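Local coordinates for protein acetyltransferase, GNAT family (Streptococcus pneumoniae, PDB 2ATR) that probably transfers an acetyl group from acetyl-coenzyme A to an acceptor not yet identified, as a member of the GNAT family, at residues A[67-72]-A[86-91]. Numbering follows the deposited sequence.
Sequences VFVQDL and SLMKEA
Strand 67-72 and helix 86-91 pack with their axes 10.5 Å apart at closest approach and inclined at 146°, roughly antiparallel, and Leu72 and Leu87 bring the two backbones nearest, with 8.0 Å from CA to CA. Leu72 reaches across with both branches of its fork. Its CD1 lies 3.9 Å from CD1 of Leu87 and also brushes CB of that residue, while its CD2 sits 3.8 Å from CG of Met88, a selenomethionine. With CG anti to the backbone N, Leu72 extends toward the helix, and chi2 (58°) shares its methyls between these two neighbours. CB of Met88 points neither at the strand nor away from it, but chi1 and the bend at chi2 (-73°) swing SE toward Val69, 4.0 Å from both CG1 and CG2; the two side chains cross at about a right angle. Phe114 and Tyr115 of helix 109-117 touch both Leu72 and Met88. The pair opens the beta-alpha-beta unit completed by strand 100-102. A classic beta bulge sets Gln70 and Asp71 opposite Arg58; in GNAT relatives a bulge in this strand helps splay the strands at the acetyl-coenzyme A site, and the following helix begins at the pyrophosphate-binding turn, probably so here. The two segments meet through apolar side chains alone; without a directional bond between them, fit and burial hold strand to helix.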
loop_
_atom_site.group_PDB
_atom_site.type_symbol
_atom_site.label_atom_id
_atom_site.label_comp_id
_atom_site.label_asym_id
_atom_site.label_seq_id
_atom_site.Cartn_x
_atom_site.Cartn_y
_atom_site.Cartn_z
ATOM N N VAL A 67 6.298 -6.888 7.929
ATOM C CA VAL A 67 5.142 -6.282 7.317
ATOM C C VAL A 67 5.624 -5.502 6.054
ATOM O O VAL A 67 6.683 -4.868 6.057
ATOM C CB VAL A 67 4.408 -5.350 8.296
ATOM C CG1 VAL A 67 3.232 -4.570 7.571
ATOM C CG2 VAL A 67 3.848 -6.159 9.537
ATOM N N PHE A 68 4.894 -5.632 4.962
ATOM C CA PHE A 68 5.284 -4.960 3.693
ATOM C C PHE A 68 4.076 -4.168 3.231
ATOM O O PHE A 68 2.953 -4.703 3.270
ATOM C CB PHE A 68 5.726 -5.972 2.626
ATOM C CG PHE A 68 6.916 -6.821 3.054
ATOM C CD1 PHE A 68 8.220 -6.405 2.771
ATOM C CD2 PHE A 68 6.727 -7.983 3.822
ATOM C CE1 PHE A 68 9.326 -7.172 3.156
ATOM C CE2 PHE A 68 7.818 -8.721 4.245
ATOM C CZ PHE A 68 9.125 -8.317 3.889
ATOM N N VAL A 69 4.308 -2.925 2.820
ATOM C CA VAL A 69 3.246 -2.070 2.264
ATOM C C VAL A 69 3.170 -2.506 0.807
ATOM O O VAL A 69 4.024 -2.141 -0.017
ATOM C CB VAL A 69 3.525 -0.509 2.349
ATOM C CG1 VAL A 69 2.368 0.266 1.610
ATOM C CG2 VAL A 69 3.581 -0.009 3.800
ATOM N N GLN A 70 2.219 -3.384 0.509
ATOM C CA GLN A 70 2.172 -4.020 -0.812
ATOM C C GLN A 70 1.488 -3.134 -1.875
ATOM O O GLN A 70 2.066 -2.884 -2.948
ATOM C CB GLN A 70 1.528 -5.386 -0.681
ATOM C CG GLN A 70 1.290 -6.147 -2.002
ATOM C CD GLN A 70 2.574 -6.316 -2.832
ATOM O OE1 GLN A 70 3.672 -6.353 -2.294
ATOM N NE2 GLN A 70 2.427 -6.362 -4.141
ATOM N N ASP A 71 0.293 -2.624 -1.589
ATOM C CA ASP A 71 -0.399 -1.688 -2.522
ATOM C C ASP A 71 -0.706 -0.427 -1.767
ATOM O O ASP A 71 -1.174 -0.483 -0.605
ATOM C CB ASP A 71 -1.740 -2.243 -3.092
ATOM C CG ASP A 71 -1.592 -3.553 -3.845
ATOM O OD1 ASP A 71 -0.583 -3.764 -4.566
ATOM O OD2 ASP A 71 -2.523 -4.380 -3.742
ATOM N N LEU A 72 -0.396 0.707 -2.367
ATOM C CA LEU A 72 -0.902 1.990 -1.918
ATOM C C LEU A 72 -1.396 2.771 -3.144
ATOM O O LEU A 72 -0.591 3.183 -4.007
ATOM C CB LEU A 72 0.158 2.805 -1.188
ATOM C CG LEU A 72 -0.255 4.175 -0.631
ATOM C CD1 LEU A 72 -1.432 4.027 0.362
ATOM C CD2 LEU A 72 0.916 4.899 0.051
ATOM N N SER A 86 -3.151 9.348 5.429
ATOM C CA SER A 86 -4.204 8.782 6.216
ATOM C C SER A 86 -4.215 7.287 6.112
ATOM O O SER A 86 -4.260 6.627 7.129
ATOM C CB SER A 86 -5.556 9.371 5.751
ATOM O OG SER A 86 -5.495 10.765 5.940
ATOM N N LEU A 87 -4.182 6.767 4.876
ATOM C CA LEU A 87 -4.167 5.307 4.622
ATOM C C LEU A 87 -2.967 4.601 5.351
ATOM O O LEU A 87 -3.147 3.606 6.068
ATOM C CB LEU A 87 -4.128 5.034 3.125
ATOM C CG LEU A 87 -5.462 5.256 2.356
ATOM C CD1 LEU A 87 -5.176 5.088 0.840
ATOM C CD2 LEU A 87 -6.512 4.244 2.828
HETATM N N MSE A 88 -1.796 5.194 5.178
HETATM C CA MSE A 88 -0.542 4.754 5.801
HETATM C C MSE A 88 -0.629 4.772 7.345
HETATM O O MSE A 88 -0.308 3.790 8.024
HETATM C CB MSE A 88 0.622 5.636 5.263
HETATM C CG MSE A 88 1.142 5.231 3.824
HETATM SE SE MSE A 88 2.119 3.689 3.731
HETATM C CE MSE A 88 3.660 4.336 4.466
ATOM N N LYS A 89 -1.075 5.888 7.904
ATOM C CA LYS A 89 -1.164 6.016 9.382
ATOM C C LYS A 89 -2.145 5.048 10.009
ATOM O O LYS A 89 -1.792 4.388 11.006
ATOM C CB LYS A 89 -1.407 7.473 9.807
ATOM C CG LYS A 89 -0.238 8.406 9.448
ATOM C CD LYS A 89 -0.597 9.907 9.659
ATOM C CE LYS A 89 0.494 10.818 9.190
ATOM N NZ LYS A 89 1.858 10.446 9.727
ATOM N N GLU A 90 -3.323 4.870 9.408
ATOM C CA GLU A 90 -4.276 3.838 9.914
ATOM C C GLU A 90 -3.831 2.386 9.759
ATOM O O GLU A 90 -3.968 1.580 10.705
ATOM C CB GLU A 90 -5.675 3.971 9.322
ATOM C CG GLU A 90 -6.344 5.331 9.588
ATOM C CD GLU A 90 -6.471 5.655 11.086
ATOM O OE1 GLU A 90 -6.739 4.730 11.886
ATOM O OE2 GLU A 90 -6.278 6.839 11.462
ATOM N N ALA A 91 -3.335 2.025 8.569
ATOM C CA ALA A 91 -2.909 0.629 8.372
ATOM C C ALA A 91 -1.703 0.297 9.248
ATOM O O ALA A 91 -1.730 -0.702 9.948
ATOM C CB ALA A 91 -2.626 0.325 6.900
#